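Local coordinates for protein triacylglycerol lipase (Clostridium botulinum, PDB 5AH1) that probably hydrolyses ester bonds of triacylglycerols and, as a zinc-binding esterase, is linked to the breakdown of synthetic polyesters, at residues A[79-90]-A[116-125]; A[129-140]-A[211-220]. All coordinates share one frame; numbering follows the deposited sequence. Where two conformers were deposited one is given.

How the interactions relate
Interaction 1 is the core contact of the two. It pairs strands 80-83 and 117-120 at one side of the main parallel sheet and carries on into the loops beyond them. Interaction 2 lies further out and is only partly buried. It sets helix 128-140 against the loop 211-220 that leads into strand 221-227. The chemistry follows the place: the first adds apolar contacts to its hydrogen bonds and waters; the second is made by rings, methyls and a sulfur without direct hydrogen bonds between its segments. Helix 128-140 belongs to both settings. Its L135 packs on A120, while E134 and R131 bond to the N and O of G123, so interaction 1 rests on this helix.

Interaction 1 (A[79-90]-A[116-125]); sequences PIVLVHGFMGFG and ETYTATVGPV
I80 and L82 pair with E116, Y118 and A120 through backbone hydrogen bonds. I80 N donates to E116 O and I80 O accepts from Y118 N. L82 N and O bond to Y118 O and A120 N in turn. The strands run parallel, the axes of their short segments 27° apart. They are the strands of a beta-alpha-beta unit, joined through helix 106-112, in the central sheet of an alpha/beta-hydrolase. Strand 117-120 is outermost in this sheet.

Two further direct bonds tie the loops. V122 N points at H84 NE2 over 3.0 Å, nearly straight at 174° but tilted from the ring plane. H84 ND1 donates to G85 O at 2.9 Å, in the ring plane, which fixes the ring's rotation and leaves NE2 as acceptor. A chi1 of 64° sets H84 CG between the backbone N and the carbonyl carbon, where the ring reaches both partners. M87 N reaches P124 O at 2.8 Å. Water 2 links G88 O to V122 O, and water 3 links F89 O to T121 OG1.

Apolar contacts fill in the rest. L82 CD1 meets T117 CG2 at 3.8 Å. V125 CG1 touches both F86 CE1 and M87 SD, each at 3.7 Å.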
loop_
_atom_site.group_PDB
_atom_site.type_symbol
_atom_site.label_atom_id
_atom_site.label_comp_id
_atom_site.label_asym_id
_atom_site.label_seq_id
_atom_site.Cartn_x
_atom_site.Cartn_y
_atom_site.Cartn_z
ATOM N N PRO A 79 2.827 -19.293 -0.685
ATOM C CA PRO A 79 2.709 -18.422 0.489
ATOM C C PRO A 79 2.236 -17.024 0.139
ATOM O O PRO A 79 2.249 -16.615 -1.025
ATOM C CB PRO A 79 4.139 -18.352 1.019
ATOM C CG PRO A 79 4.959 -18.495 -0.194
ATOM C CD PRO A 79 4.237 -19.507 -1.047
ATOM N N ILE A 80 1.833 -16.302 1.180
ATOM C CA ILE A 80 1.450 -14.896 1.087
ATOM C C ILE A 80 2.639 -14.032 1.495
ATOM O O ILE A 80 3.355 -14.355 2.442
ATOM C CB ILE A 80 0.234 -14.615 2.027
ATOM C CG1 ILE A 80 -1.025 -15.278 1.459
ATOM C CG2 ILE A 80 0.022 -13.129 2.253
ATOM C CD1 ILE A 80 -2.154 -15.431 2.460
ATOM N N VAL A 81 2.854 -12.940 0.767
ATOM C CA VAL A 81 3.780 -11.896 1.166
ATOM C C VAL A 81 2.975 -10.601 1.293
ATOM O O VAL A 81 2.353 -10.136 0.336
ATOM C CB VAL A 81 4.957 -11.739 0.159
ATOM C CG1 VAL A 81 5.839 -10.553 0.519
ATOM C CG2 VAL A 81 5.787 -13.019 0.108
ATOM N N LEU A 82 3.036 -10.014 2.485
ATOM C CA LEU A 82 2.314 -8.792 2.840
ATOM C C LEU A 82 3.189 -7.567 2.594
ATOM O O LEU A 82 4.359 -7.561 2.974
ATOM C CB LEU A 82 1.949 -8.849 4.327
ATOM C CG LEU A 82 1.075 -10.021 4.779
ATOM C CD1 LEU A 82 0.996 -10.061 6.290
ATOM C CD2 LEU A 82 -0.318 -9.927 4.205
ATOM N N VAL A 83 2.610 -6.535 1.982
ATOM C CA VAL A 83 3.344 -5.333 1.601
ATOM C C VAL A 83 2.576 -4.067 2.019
ATOM O O VAL A 83 1.503 -3.765 1.510
ATOM C CB VAL A 83 3.621 -5.311 0.093
ATOM C CG1 VAL A 83 4.495 -4.091 -0.260
ATOM C CG2 VAL A 83 4.279 -6.615 -0.376
ATOM N N HIS A 84 3.152 -3.364 2.992
ATOM C CA HIS A 84 2.571 -2.156 3.556
ATOM C C HIS A 84 2.561 -0.983 2.575
ATOM O O HIS A 84 3.219 -1.007 1.526
ATOM C CB HIS A 84 3.385 -1.751 4.793
ATOM C CG HIS A 84 4.799 -1.379 4.481
ATOM N ND1 HIS A 84 5.145 -0.138 3.999
ATOM C CD2 HIS A 84 5.955 -2.083 4.554
ATOM C CE1 HIS A 84 6.452 -0.089 3.803
ATOM N NE2 HIS A 84 6.968 -1.259 4.127
ATOM N N GLY A 85 1.799 0.035 2.949
ATOM C CA GLY A 85 1.692 1.255 2.166
ATOM C C GLY A 85 2.599 2.397 2.573
ATOM O O GLY A 85 3.733 2.216 3.012
ATOM N N PHE A 86 2.071 3.593 2.366
ATOM C CA PHE A 86 2.765 4.844 2.671
ATOM C C PHE A 86 2.925 4.978 4.179
ATOM O O PHE A 86 1.965 4.743 4.925
ATOM C CB PHE A 86 1.912 5.979 2.100
ATOM C CG PHE A 86 2.473 7.365 2.276
ATOM C CD1 PHE A 86 3.634 7.762 1.648
ATOM C CD2 PHE A 86 1.775 8.295 2.996
ATOM C CE1 PHE A 86 4.101 9.046 1.776
ATOM C CE2 PHE A 86 2.247 9.574 3.119
ATOM C CZ PHE A 86 3.405 9.940 2.514
ATOM N N MET A 87 4.136 5.300 4.624
ATOM C CA MET A 87 4.416 5.458 6.047
ATOM C C MET A 87 4.086 4.209 6.873
ATOM O O MET A 87 3.676 4.304 8.030
ATOM C CB MET A 87 3.772 6.742 6.601
ATOM C CG MET A 87 4.569 8.003 6.196
ATOM S SD MET A 87 6.165 8.091 7.057
ATOM C CE MET A 87 5.593 8.649 8.639
ATOM N N GLY A 88 4.299 3.036 6.269
ATOM C CA GLY A 88 4.317 1.773 6.990
ATOM C C GLY A 88 5.738 1.340 7.294
ATOM O O GLY A 88 6.667 1.712 6.569
ATOM N N PHE A 89 5.907 0.585 8.381
ATOM C CA PHE A 89 7.224 0.193 8.878
ATOM C C PHE A 89 7.316 -1.311 9.103
ATOM O O PHE A 89 6.328 -2.025 8.935
ATOM C CB PHE A 89 7.539 1.001 10.133
ATOM C CG PHE A 89 7.629 2.466 9.842
ATOM C CD1 PHE A 89 8.795 3.013 9.329
ATOM C CD2 PHE A 89 6.525 3.290 10.006
ATOM C CE1 PHE A 89 8.868 4.367 8.985
ATOM C CE2 PHE A 89 6.597 4.638 9.679
ATOM C CZ PHE A 89 7.774 5.178 9.170
ATOM N N GLY A 90 8.505 -1.776 9.463
ATOM C CA GLY A 90 8.786 -3.198 9.561
ATOM C C GLY A 90 8.452 -3.809 10.896
ATOM O O GLY A 90 8.131 -3.118 11.869
ATOM N N GLU A 116 1.050 -20.184 5.157
ATOM C CA GLU A 116 2.428 -19.698 5.120
ATOM C C GLU A 116 2.447 -18.243 4.663
ATOM O O GLU A 116 1.946 -17.917 3.580
ATOM C CB GLU A 116 3.279 -20.567 4.190
ATOM C CG GLU A 116 4.773 -20.261 4.259
ATOM C CD GLU A 116 5.585 -21.043 3.246
ATOM O OE1 GLU A 116 5.004 -21.887 2.542
ATOM O OE2 GLU A 116 6.807 -20.819 3.140
ATOM N N THR A 117 3.002 -17.376 5.508
ATOM C CA THR A 117 2.929 -15.932 5.310
ATOM C C THR A 117 4.204 -15.242 5.771
ATOM O O THR A 117 4.734 -15.538 6.845
ATOM C CB THR A 117 1.742 -15.322 6.094
ATOM O OG1 THR A 117 0.514 -15.906 5.645
ATOM C CG2 THR A 117 1.655 -13.802 5.910
ATOM N N TYR A 118 4.651 -14.306 4.943
ATOM C CA TYR A 118 5.790 -13.436 5.226
ATOM C C TYR A 118 5.386 -11.987 5.093
ATOM O O TYR A 118 4.375 -11.650 4.459
ATOM C CB TYR A 118 6.927 -13.727 4.244
ATOM C CG TYR A 118 7.314 -15.170 4.225
ATOM C CD1 TYR A 118 8.198 -15.654 5.166
ATOM C CD2 TYR A 118 6.767 -16.061 3.316
ATOM C CE1 TYR A 118 8.549 -16.973 5.203
ATOM C CE2 TYR A 118 7.121 -17.411 3.343
ATOM C CZ TYR A 118 8.008 -17.861 4.296
ATOM O OH TYR A 118 8.378 -19.197 4.363
ATOM N N THR A 119 6.210 -11.127 5.672
ATOM C CA THR A 119 6.002 -9.689 5.616
ATOM C C THR A 119 7.225 -9.050 4.976
ATOM O O THR A 119 8.353 -9.311 5.390
ATOM C CB THR A 119 5.808 -9.107 7.026
ATOM O OG1 THR A 119 4.649 -9.698 7.626
ATOM C CG2 THR A 119 5.603 -7.602 6.983
ATOM N N ALA A 120 7.002 -8.246 3.944
ATOM C CA ALA A 120 8.082 -7.484 3.324
ATOM C C ALA A 120 8.007 -6.035 3.759
ATOM O O ALA A 120 6.919 -5.489 3.940
ATOM C CB ALA A 120 8.017 -7.589 1.823
ATOM N N THR A 121 9.168 -5.399 3.870
ATOM C CA THR A 121 9.238 -4.010 4.299
ATOM C C THR A 121 10.049 -3.215 3.284
ATOM O O THR A 121 11.148 -3.632 2.903
ATOM C CB THR A 121 9.789 -3.924 5.720
ATOM O OG1 THR A 121 8.859 -4.625 6.569
ATOM C CG2 THR A 121 9.935 -2.483 6.172
ATOM N N VAL A 122 9.480 -2.104 2.823
ATOM C CA VAL A 122 10.072 -1.262 1.797
ATOM C C VAL A 122 10.030 0.209 2.235
ATOM O O VAL A 122 9.537 0.514 3.321
ATOM C CB VAL A 122 9.364 -1.479 0.435
ATOM C CG1 VAL A 122 9.487 -2.949 -0.002
ATOM C CG2 VAL A 122 7.894 -1.055 0.490
ATOM N N GLY A 123 10.557 1.124 1.415
ATOM C CA GLY A 123 10.649 2.507 1.824
ATOM C C GLY A 123 9.270 3.096 2.092
ATOM O O GLY A 123 8.371 2.981 1.239
ATOM N N PRO A 124 9.076 3.722 3.261
ATOM C CA PRO A 124 7.747 4.239 3.599
ATOM C C PRO A 124 7.300 5.429 2.734
ATOM O O PRO A 124 6.093 5.666 2.615
ATOM C CB PRO A 124 7.883 4.640 5.070
ATOM C CG PRO A 124 9.340 4.876 5.263
ATOM C CD PRO A 124 10.019 3.871 4.385
ATOM N N VAL A 125 8.235 6.204 2.185
ATOM C CA VAL A 125 7.867 7.390 1.418
ATOM C C VAL A 125 8.558 7.476 0.059
ATOM O O VAL A 125 8.544 8.518 -0.584
ATOM C CB VAL A 125 8.154 8.672 2.248
ATOM C CG1 VAL A 125 7.341 8.681 3.549
ATOM C CG2 VAL A 125 9.643 8.831 2.565
HETATM O O HOH W 1 4.424 -5.084 4.980
HETATM O O HOH W 2 9.232 0.892 6.038
HETATM O O HOH W 3 6.040 -4.279 7.120
#

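Interaction 2 (A[129-140]-A[211-220]); sequences WDRACELYAYIV and SPLFEGGKHW. With ZN (zinc ion), chain B.
Y136 meets L213 where helix 128-140 packs against a loop of the alpha/beta-hydrolase fold, between helix 200-204 and strand 221-227. With CG anti to the backbone N (chi1 173°), the tyrosine ring reaches into this loop. Y136 CB touches L213 CD2 at 3.9 Å. At CG and CD1 the partner is L213 CB, which sits over the ring centre in a CH-pi contact, 4.0 Å from the centroid. In the conformer given, V140 CG2 lies over the rim of the opposite face. Y136 CE1 meets W220 CZ3 at 3.8 Å. CE2 comes near S211 OG, whose oxygen takes a bond from L213 N in an ST turn. At the tip, Y136 OH lies 3.4 Å from P212 CB.

One helix turn back, L213 CD2 also packs on C133. One more turn toward the N-terminus, the six-membered ring of W129 and the F214 ring have nearly parallel planes (11°), but their centres lie 5.3 Å apart and little of one lies over the other; W129 CZ2 comes 3.4 Å from F214 CE1. D130 OD1 binds the zinc ion at 1.9 Å, with H150, H156 and D302 as the other ligands. C133 SG approaches F214 at the ring edge, 3.7 Å from CZ.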
loop_
_atom_site.group_PDB
_atom_site.type_symbol
_atom_site.label_atom_id
_atom_site.label_comp_id
_atom_site.label_asym_id
_atom_site.label_seq_id
_atom_site.Cartn_x
_atom_site.Cartn_y
_atom_site.Cartn_z
ATOM N N TRP A 129 8.496 2.624 -7.999
ATOM C CA TRP A 129 9.642 1.967 -8.623
ATOM C C TRP A 129 10.664 1.568 -7.556
ATOM O O TRP A 129 11.119 0.413 -7.485
ATOM C CB TRP A 129 10.298 2.900 -9.628
ATOM C CG TRP A 129 11.561 2.351 -10.250
ATOM C CD1 TRP A 129 12.823 2.333 -9.688
ATOM C CD2 TRP A 129 11.702 1.752 -11.552
ATOM N NE1 TRP A 129 13.714 1.766 -10.559
ATOM C CE2 TRP A 129 13.058 1.407 -11.708
ATOM C CE3 TRP A 129 10.806 1.463 -12.602
ATOM C CZ2 TRP A 129 13.551 0.839 -12.882
ATOM C CZ3 TRP A 129 11.299 0.893 -13.749
ATOM C CH2 TRP A 129 12.651 0.573 -13.879
ATOM N N ASP A 130 11.038 2.526 -6.707
ATOM C CA ASP A 130 12.067 2.249 -5.713
ATOM C C ASP A 130 11.584 1.144 -4.767
ATOM O O ASP A 130 12.331 0.228 -4.431
ATOM C CB ASP A 130 12.431 3.502 -4.909
ATOM C CG ASP A 130 13.190 4.577 -5.726
ATOM O OD1 ASP A 130 13.376 4.439 -6.964
ATOM O OD2 ASP A 130 13.616 5.574 -5.091
ATOM N N ARG A 131 10.336 1.250 -4.331
ATOM C CA ARG A 131 9.747 0.240 -3.460
ATOM C C ARG A 131 9.679 -1.143 -4.096
ATOM O O ARG A 131 9.864 -2.138 -3.417
ATOM C CB ARG A 131 8.380 0.719 -2.986
ATOM C CG ARG A 131 8.485 1.902 -1.983
ATOM C CD ARG A 131 7.158 2.604 -1.790
ATOM N NE ARG A 131 6.023 1.698 -1.591
ATOM C CZ ARG A 131 5.340 1.549 -0.457
ATOM N NH1 ARG A 131 5.738 2.093 0.694
ATOM N NH2 ARG A 131 4.270 0.772 -0.470
ATOM N N ALA A 132 9.406 -1.206 -5.389
ATOM C CA ALA A 132 9.393 -2.483 -6.088
ATOM C C ALA A 132 10.788 -3.122 -6.137
ATOM O O ALA A 132 10.925 -4.330 -5.949
ATOM C CB ALA A 132 8.809 -2.335 -7.477
ATOM N N CYS A 133 11.816 -2.311 -6.391
ATOM C CA CYS A 133 13.182 -2.806 -6.378
ATOM C C CYS A 133 13.557 -3.292 -4.989
ATOM O O CYS A 133 14.237 -4.302 -4.835
ATOM C CB CYS A 133 14.154 -1.711 -6.822
ATOM S SG CYS A 133 13.936 -1.155 -8.548
ATOM N N GLU A 134 13.127 -2.553 -3.971
ATOM C CA GLU A 134 13.364 -2.954 -2.588
ATOM C C GLU A 134 12.623 -4.250 -2.267
ATOM O O GLU A 134 13.171 -5.126 -1.598
ATOM C CB GLU A 134 12.968 -1.825 -1.650
ATOM C CG GLU A 134 13.874 -0.603 -1.830
ATOM C CD GLU A 134 13.258 0.689 -1.349
ATOM O OE1 GLU A 134 12.160 0.680 -0.758
ATOM O OE2 GLU A 134 13.896 1.748 -1.557
ATOM N N LEU A 135 11.386 -4.373 -2.736
ATOM C CA LEU A 135 10.590 -5.574 -2.506
ATOM C C LEU A 135 11.234 -6.820 -3.130
ATOM O O LEU A 135 11.298 -7.887 -2.507
ATOM C CB LEU A 135 9.182 -5.362 -3.056
ATOM C CG LEU A 135 8.199 -6.511 -2.895
ATOM C CD1 LEU A 135 8.080 -6.939 -1.444
ATOM C CD2 LEU A 135 6.847 -6.090 -3.454
ATOM N N TYR A 136 11.725 -6.673 -4.357
ATOM C CA TYR A 136 12.482 -7.734 -5.010
ATOM C C TYR A 136 13.636 -8.228 -4.133
ATOM O O TYR A 136 13.741 -9.423 -3.840
ATOM C CB TYR A 136 12.974 -7.251 -6.383
ATOM C CG TYR A 136 13.899 -8.220 -7.062
ATOM C CD1 TYR A 136 13.413 -9.292 -7.795
ATOM C CD2 TYR A 136 15.268 -8.065 -6.970
ATOM C CE1 TYR A 136 14.274 -10.189 -8.402
ATOM C CE2 TYR A 136 16.135 -8.956 -7.564
ATOM C CZ TYR A 136 15.632 -10.027 -8.274
ATOM O OH TYR A 136 16.498 -10.908 -8.879
ATOM N N ALA A 137 14.461 -7.311 -3.661
ATOM C CA ALA A 137 15.601 -7.692 -2.831
ATOM C C ALA A 137 15.164 -8.248 -1.487
ATOM O O ALA A 137 15.813 -9.151 -0.947
ATOM C CB ALA A 137 16.520 -6.509 -2.637
ATOM N N TYR A 138 14.084 -7.709 -0.932
ATOM C CA TYR A 138 13.597 -8.168 0.365
ATOM C C TYR A 138 13.183 -9.632 0.295
ATOM O O TYR A 138 13.350 -10.387 1.258
ATOM C CB TYR A 138 12.419 -7.309 0.858
ATOM C CG TYR A 138 12.256 -7.383 2.347
ATOM C CD1 TYR A 138 11.545 -8.414 2.932
ATOM C CD2 TYR A 138 12.905 -6.487 3.182
ATOM C CE1 TYR A 138 11.434 -8.522 4.302
ATOM C CE2 TYR A 138 12.806 -6.594 4.554
ATOM C CZ TYR A 138 12.065 -7.612 5.105
ATOM O OH TYR A 138 11.981 -7.740 6.474
ATOM N N ILE A 139 12.629 -10.026 -0.852
ATOM C CA ILE A 139 12.188 -11.404 -1.047
ATOM C C ILE A 139 13.336 -12.353 -1.399
ATOM O O ILE A 139 13.510 -13.391 -0.746
ATOM C CB ILE A 139 11.085 -11.464 -2.153
ATOM C CG1 ILE A 139 9.822 -10.724 -1.693
ATOM C CG2 ILE A 139 10.731 -12.902 -2.506
ATOM C CD1 ILE A 139 8.794 -10.492 -2.790
ATOM N N VAL A 140 14.090 -11.996 -2.430
ATOM C CA VAL A 140 15.160 -12.820 -2.974
ATOM C C VAL A 140 16.415 -12.813 -2.091
ATOM O O VAL A 140 17.137 -13.812 -1.989
ATOM C CB VAL A 140 15.509 -12.350 -4.408
ATOM C CG1 VAL A 140 16.677 -13.134 -4.972
ATOM C CG2 VAL A 140 14.294 -12.482 -5.316
ATOM N N SER A 211 20.246 -5.822 -12.780
ATOM C CA SER A 211 19.426 -6.630 -11.879
ATOM C C SER A 211 18.557 -7.581 -12.688
ATOM O O SER A 211 17.927 -7.162 -13.658
ATOM C CB SER A 211 18.507 -5.749 -11.040
ATOM O OG SER A 211 17.677 -6.573 -10.235
ATOM N N PRO A 212 18.456 -8.854 -12.265
ATOM C CA PRO A 212 17.544 -9.768 -12.963
ATOM C C PRO A 212 16.116 -9.227 -13.023
ATOM O O PRO A 212 15.372 -9.564 -13.954
ATOM C CB PRO A 212 17.610 -11.037 -12.115
ATOM C CG PRO A 212 19.023 -11.019 -11.545
ATOM C CD PRO A 212 19.289 -9.553 -11.265
ATOM N N LEU A 213 15.724 -8.416 -12.040
ATOM C CA LEU A 213 14.388 -7.830 -12.024
ATOM C C LEU A 213 14.037 -7.179 -13.358
ATOM O O LEU A 213 12.901 -7.236 -13.821
ATOM C CB LEU A 213 14.250 -6.812 -10.883
ATOM C CG LEU A 213 12.901 -6.080 -10.801
ATOM C CD1 LEU A 213 11.742 -7.083 -10.660
ATOM C CD2 LEU A 213 12.898 -5.080 -9.660
ATOM N N PHE A 214 15.004 -6.514 -13.968
ATOM C CA PHE A 214 14.717 -5.703 -15.140
ATOM C C PHE A 214 14.749 -6.478 -16.458
ATOM O O PHE A 214 14.469 -5.897 -17.507
ATOM C CB PHE A 214 15.680 -4.507 -15.209
ATOM C CG PHE A 214 15.675 -3.663 -13.962
ATOM C CD1 PHE A 214 14.486 -3.169 -13.446
ATOM C CD2 PHE A 214 16.856 -3.369 -13.292
ATOM C CE1 PHE A 214 14.469 -2.419 -12.294
ATOM C CE2 PHE A 214 16.836 -2.616 -12.138
ATOM C CZ PHE A 214 15.647 -2.149 -11.636
ATOM N N GLU A 215 15.074 -7.771 -16.423
ATOM C CA GLU A 215 15.231 -8.521 -17.668
ATOM C C GLU A 215 13.929 -9.116 -18.198
ATOM O O GLU A 215 13.836 -9.396 -19.386
ATOM C CB GLU A 215 16.349 -9.562 -17.523
ATOM C CG GLU A 215 17.726 -8.921 -17.313
ATOM C CD GLU A 215 18.895 -9.909 -17.309
ATOM O OE1 GLU A 215 18.907 -10.832 -16.465
ATOM O OE2 GLU A 215 19.821 -9.761 -18.140
ATOM N N GLY A 216 12.920 -9.225 -17.343
ATOM C CA GLY A 216 11.658 -9.843 -17.712
ATOM C C GLY A 216 11.695 -11.358 -17.711
ATOM O O GLY A 216 12.736 -11.966 -17.449
ATOM N N GLY A 217 10.550 -11.960 -18.008
ATOM C CA GLY A 217 10.435 -13.393 -18.195
ATOM C C GLY A 217 10.202 -14.189 -16.929
ATOM O O GLY A 217 10.284 -15.411 -16.968
ATOM N N LYS A 218 9.887 -13.521 -15.823
ATOM C CA LYS A 218 9.680 -14.192 -14.544
ATOM C C LYS A 218 8.199 -14.183 -14.193
ATOM O O LYS A 218 7.555 -13.122 -14.203
ATOM C CB LYS A 218 10.503 -13.519 -13.443
ATOM C CG LYS A 218 11.987 -13.627 -13.698
ATOM C CD LYS A 218 12.817 -12.721 -12.798
ATOM C CE LYS A 218 14.258 -12.626 -13.273
ATOM N NZ LYS A 218 14.352 -12.063 -14.659
ATOM N N HIS A 219 7.683 -15.370 -13.882
ATOM C CA HIS A 219 6.266 -15.581 -13.584
ATOM C C HIS A 219 6.138 -16.162 -12.184
ATOM O O HIS A 219 5.716 -17.293 -11.977
ATOM C CB HIS A 219 5.667 -16.457 -14.680
ATOM C CG HIS A 219 5.894 -15.871 -16.035
ATOM N ND1 HIS A 219 5.254 -14.725 -16.453
ATOM C CD2 HIS A 219 6.776 -16.187 -17.014
ATOM C CE1 HIS A 219 5.686 -14.397 -17.658
ATOM N NE2 HIS A 219 6.611 -15.266 -18.020
ATOM N N TRP A 220 6.521 -15.333 -11.218
ATOM C CA TRP A 220 6.667 -15.725 -9.823
ATOM C C TRP A 220 5.429 -15.417 -8.989
ATOM O O TRP A 220 5.364 -15.803 -7.829
ATOM C CB TRP A 220 7.807 -14.931 -9.205
ATOM C CG TRP A 220 9.173 -15.230 -9.734
ATOM C CD1 TRP A 220 9.528 -16.151 -10.684
ATOM C CD2 TRP A 220 10.390 -14.613 -9.303
ATOM N NE1 TRP A 220 10.891 -16.134 -10.867
ATOM C CE2 TRP A 220 11.441 -15.205 -10.027
ATOM C CE3 TRP A 220 10.689 -13.610 -8.371
ATOM C CZ2 TRP A 220 12.778 -14.836 -9.843
ATOM C CZ3 TRP A 220 12.003 -13.241 -8.190
ATOM C CH2 TRP A 220 13.035 -13.850 -8.930
HETATM ZN ZN ZN B . 14.194 6.034 -7.699
#